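Transcriptional regulatory protein (Chlamydia trachomatis, PDB 3Q7R) binds a repeated DNA element in its own promoter and may be a global activator of transcription, here seen as its receiver domain alone. Local coordinates at residues G11-D23 with A51-R63. Residues are numbered along the deposited sequence; the frame is centred on the assembly and turned at random.
Sequences GPKHVLLVSEHWD and ADLVVCEYSLLPR
V15 to V18 of strand 13-18 pair in parallel register with L53 to C56 of strand 53-57, the short axes 4.7 Å apart and 12° from parallel. They are the first and third strands of a CheY-like receiver sheet, order 2-1-3-4-5. Backbone hydrogen bonds run from L16 N to L53 O, V55 N to L16 O, V18 N to V55 O and E57 N to V18 O.

V15, L53, L17 and V55 share one face, where helix 105-118 packs on V15. L17 CD1 lies 3.7 Å from V55 CG1, and V55 CG2 reaches V15 CG1. The other face carries L16, V54, V18 and C56. The two methyls of V18 have different partners: CG2 meets V54 CG1, and CG1 (anti to the backbone N, chi1 175°) is 3.7 Å from L60 CD1 in the 3-10 segment.

At the start of the strands, D52 turns its carboxylate back on the first strand. D52 OD2 accepts H14 N at 2.9 Å through its anti lone pair, while D52 N donates a hydrogen bond to H14 O. The K13 and D52 side chains cross at about a right angle, with K13 CD 3.5 Å from D52 OD2.

At the other end, E57 bends at chi2 (-73°), which brings its carboxylate to the loop after strand 13-18. Its OE1 makes a salt bridge with R101. S19 OG accepts H21 N at 2.9 Å, forming an ST turn just before helix 22-31. From segment 11-23, E57 OE2 accepts two donors: S19 OG at 2.8 Å on its anti lone pair, and H21 ND1 at 3.2 Å from above the carboxylate plane.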
# COMPACT_ATOMS: atom_id res chain seq x y z
N GLY A 11 -4.28 15.34 -19.45
CA GLY A 11 -4.76 14.08 -19.98
C GLY A 11 -4.74 13.05 -18.88
O GLY A 11 -4.20 13.27 -17.81
N PRO A 12 -5.39 11.91 -19.13
CA PRO A 12 -5.51 10.98 -18.02
C PRO A 12 -4.19 10.25 -17.75
O PRO A 12 -3.32 10.14 -18.64
CB PRO A 12 -6.59 10.01 -18.50
CG PRO A 12 -6.50 10.05 -19.98
CD PRO A 12 -6.09 11.45 -20.34
N LYS A 13 -4.03 9.82 -16.52
CA LYS A 13 -2.91 8.97 -16.14
C LYS A 13 -3.19 7.58 -16.70
O LYS A 13 -4.34 7.15 -16.75
CB LYS A 13 -2.83 8.88 -14.62
CG LYS A 13 -2.59 10.21 -13.92
CD LYS A 13 -1.19 10.75 -14.11
CE LYS A 13 -0.90 11.96 -13.16
NZ LYS A 13 -1.20 11.69 -11.71
N HIS A 14 -2.16 6.88 -17.11
CA HIS A 14 -2.30 5.54 -17.66
C HIS A 14 -1.92 4.51 -16.64
O HIS A 14 -0.82 4.54 -16.05
CB HIS A 14 -1.35 5.34 -18.87
CG HIS A 14 -1.44 3.95 -19.45
ND1 HIS A 14 -0.41 3.36 -20.17
CD2 HIS A 14 -2.43 3.03 -19.40
CE1 HIS A 14 -0.77 2.14 -20.52
NE2 HIS A 14 -2.01 1.91 -20.06
N VAL A 15 -2.84 3.58 -16.43
CA VAL A 15 -2.62 2.46 -15.51
C VAL A 15 -2.60 1.16 -16.32
O VAL A 15 -3.53 0.91 -17.09
CB VAL A 15 -3.77 2.37 -14.51
CG1 VAL A 15 -3.53 1.21 -13.56
CG2 VAL A 15 -3.91 3.74 -13.75
N LEU A 16 -1.54 0.36 -16.17
CA LEU A 16 -1.48 -0.95 -16.86
C LEU A 16 -1.68 -2.03 -15.80
O LEU A 16 -0.93 -2.07 -14.85
CB LEU A 16 -0.11 -1.13 -17.52
CG LEU A 16 0.16 -2.59 -18.01
CD1 LEU A 16 -0.78 -3.01 -19.13
CD2 LEU A 16 1.67 -2.79 -18.45
N LEU A 17 -2.73 -2.85 -15.94
CA LEU A 17 -2.97 -3.98 -15.06
C LEU A 17 -2.37 -5.21 -15.71
O LEU A 17 -2.75 -5.55 -16.84
CB LEU A 17 -4.47 -4.19 -14.87
CG LEU A 17 -4.87 -5.40 -14.03
CD1 LEU A 17 -4.49 -5.20 -12.53
CD2 LEU A 17 -6.41 -5.62 -14.13
N VAL A 18 -1.46 -5.87 -14.99
CA VAL A 18 -0.86 -7.11 -15.42
C VAL A 18 -1.56 -8.22 -14.62
O VAL A 18 -1.24 -8.45 -13.46
CB VAL A 18 0.63 -7.11 -15.17
CG1 VAL A 18 1.21 -8.51 -15.53
CG2 VAL A 18 1.30 -5.98 -16.04
N SER A 19 -2.54 -8.85 -15.27
CA SER A 19 -3.38 -9.82 -14.63
C SER A 19 -4.15 -10.60 -15.68
O SER A 19 -4.45 -10.10 -16.74
CB SER A 19 -4.37 -9.10 -13.72
OG SER A 19 -5.18 -10.01 -12.97
N GLU A 20 -4.53 -11.83 -15.30
CA GLU A 20 -5.53 -12.62 -16.05
C GLU A 20 -6.95 -12.47 -15.52
O GLU A 20 -7.87 -13.09 -16.05
CB GLU A 20 -5.16 -14.10 -16.07
CG GLU A 20 -3.81 -14.33 -16.83
CD GLU A 20 -3.46 -15.81 -17.03
OE1 GLU A 20 -4.17 -16.68 -16.46
OE2 GLU A 20 -2.46 -16.09 -17.73
N HIS A 21 -7.12 -11.64 -14.47
CA HIS A 21 -8.45 -11.37 -13.94
C HIS A 21 -9.17 -10.34 -14.79
O HIS A 21 -9.28 -9.17 -14.41
CB HIS A 21 -8.33 -10.94 -12.47
CG HIS A 21 -7.99 -12.08 -11.55
ND1 HIS A 21 -6.73 -12.37 -11.07
CD2 HIS A 21 -8.80 -13.07 -11.09
CE1 HIS A 21 -6.79 -13.44 -10.28
NE2 HIS A 21 -8.03 -13.89 -10.30
N TRP A 22 -9.62 -10.77 -15.97
CA TRP A 22 -10.30 -9.90 -16.90
C TRP A 22 -11.55 -9.26 -16.26
O TRP A 22 -11.84 -8.11 -16.53
CB TRP A 22 -10.70 -10.68 -18.16
CG TRP A 22 -9.49 -11.10 -18.99
CD1 TRP A 22 -8.76 -12.24 -18.84
CD2 TRP A 22 -8.89 -10.38 -20.08
NE1 TRP A 22 -7.75 -12.28 -19.77
CE2 TRP A 22 -7.81 -11.15 -20.54
CE3 TRP A 22 -9.18 -9.18 -20.73
CZ2 TRP A 22 -7.02 -10.76 -21.61
CZ3 TRP A 22 -8.39 -8.79 -21.79
CH2 TRP A 22 -7.32 -9.58 -22.22
N ASP A 23 -12.27 -9.97 -15.39
CA ASP A 23 -13.48 -9.38 -14.78
C ASP A 23 -13.12 -8.25 -13.82
O ASP A 23 -13.73 -7.20 -13.85
CB ASP A 23 -14.34 -10.45 -14.08
CG ASP A 23 -13.54 -11.37 -13.14
OD1 ASP A 23 -12.28 -11.31 -13.02
OD2 ASP A 23 -14.22 -12.20 -12.48
N ALA A 51 2.90 4.45 -19.12
CA ALA A 51 2.34 3.96 -17.86
C ALA A 51 2.86 4.78 -16.68
O ALA A 51 4.07 4.90 -16.46
CB ALA A 51 2.70 2.51 -17.67
N ASP A 52 1.93 5.36 -15.96
CA ASP A 52 2.23 5.99 -14.66
C ASP A 52 2.27 4.94 -13.56
O ASP A 52 3.10 5.04 -12.62
CB ASP A 52 1.17 7.03 -14.34
CG ASP A 52 1.18 8.16 -15.38
OD1 ASP A 52 2.20 8.87 -15.40
OD2 ASP A 52 0.23 8.27 -16.15
N LEU A 53 1.39 3.95 -13.63
CA LEU A 53 1.33 2.94 -12.57
C LEU A 53 1.13 1.59 -13.25
O LEU A 53 0.30 1.47 -14.15
CB LEU A 53 0.17 3.20 -11.64
CG LEU A 53 -0.14 2.11 -10.62
CD1 LEU A 53 1.00 1.98 -9.62
CD2 LEU A 53 -1.48 2.48 -9.92
N VAL A 54 1.89 0.59 -12.86
CA VAL A 54 1.60 -0.80 -13.26
C VAL A 54 1.09 -1.54 -12.04
O VAL A 54 1.74 -1.51 -11.00
CB VAL A 54 2.87 -1.51 -13.78
CG1 VAL A 54 2.52 -2.97 -14.17
CG2 VAL A 54 3.40 -0.71 -15.00
N VAL A 55 -0.08 -2.18 -12.16
CA VAL A 55 -0.66 -2.94 -11.02
C VAL A 55 -0.43 -4.38 -11.42
O VAL A 55 -0.91 -4.80 -12.46
CB VAL A 55 -2.15 -2.65 -10.90
CG1 VAL A 55 -2.74 -3.52 -9.77
CG2 VAL A 55 -2.38 -1.18 -10.54
N CYS A 56 0.42 -5.12 -10.67
CA CYS A 56 0.81 -6.45 -11.15
C CYS A 56 0.44 -7.55 -10.18
O CYS A 56 0.76 -7.43 -9.01
CB CYS A 56 2.34 -6.46 -11.30
SG CYS A 56 2.99 -7.94 -12.13
N GLU A 57 -0.19 -8.61 -10.67
CA GLU A 57 -0.39 -9.76 -9.83
C GLU A 57 0.95 -10.31 -9.31
O GLU A 57 1.93 -10.44 -10.07
CB GLU A 57 -1.01 -10.88 -10.66
CG GLU A 57 -2.42 -10.53 -11.12
CD GLU A 57 -3.43 -10.59 -10.01
OE1 GLU A 57 -3.10 -10.95 -8.86
OE2 GLU A 57 -4.59 -10.20 -10.25
N TYR A 58 0.99 -10.68 -8.03
CA TYR A 58 2.21 -11.27 -7.50
C TYR A 58 2.61 -12.51 -8.32
O TYR A 58 3.80 -12.76 -8.56
CB TYR A 58 2.01 -11.62 -6.03
CG TYR A 58 3.28 -12.17 -5.38
CD1 TYR A 58 4.34 -11.29 -5.07
CD2 TYR A 58 3.41 -13.51 -5.12
CE1 TYR A 58 5.51 -11.78 -4.47
CE2 TYR A 58 4.59 -14.02 -4.52
CZ TYR A 58 5.60 -13.11 -4.19
OH TYR A 58 6.77 -13.61 -3.58
N SER A 59 1.64 -13.33 -8.73
CA SER A 59 1.97 -14.47 -9.56
C SER A 59 2.61 -14.14 -10.90
O SER A 59 3.13 -15.07 -11.56
CB SER A 59 0.76 -15.37 -9.80
OG SER A 59 0.27 -15.96 -8.58
N LEU A 60 2.58 -12.87 -11.31
CA LEU A 60 3.17 -12.44 -12.58
C LEU A 60 4.37 -11.54 -12.33
O LEU A 60 5.01 -11.07 -13.28
CB LEU A 60 2.17 -11.75 -13.46
CG LEU A 60 1.04 -12.68 -13.93
CD1 LEU A 60 -0.11 -11.88 -14.61
CD2 LEU A 60 1.65 -13.75 -14.84
N LEU A 61 4.72 -11.35 -11.05
CA LEU A 61 5.81 -10.38 -10.72
C LEU A 61 7.15 -11.14 -10.63
O LEU A 61 7.33 -12.00 -9.76
CB LEU A 61 5.56 -9.76 -9.36
CG LEU A 61 6.55 -8.62 -9.07
CD1 LEU A 61 6.31 -7.33 -9.84
CD2 LEU A 61 6.42 -8.33 -7.54
N PRO A 62 8.06 -10.90 -11.55
CA PRO A 62 9.36 -11.61 -11.41
C PRO A 62 10.00 -11.37 -10.03
O PRO A 62 9.99 -10.27 -9.48
CB PRO A 62 10.25 -10.92 -12.45
CG PRO A 62 9.27 -10.39 -13.48
CD PRO A 62 8.08 -9.92 -12.65
N ARG A 63 10.59 -12.44 -9.50
CA ARG A 63 11.06 -12.34 -8.12
C ARG A 63 12.34 -11.54 -8.00
O ARG A 63 12.66 -11.14 -6.87
CB ARG A 63 11.34 -13.74 -7.59
CG ARG A 63 10.06 -14.45 -7.12
CD ARG A 63 9.71 -13.91 -5.68
NE ARG A 63 10.70 -14.49 -4.77
CZ ARG A 63 10.62 -15.73 -4.30
NH1 ARG A 63 9.58 -16.50 -4.62
NH2 ARG A 63 11.58 -16.22 -3.50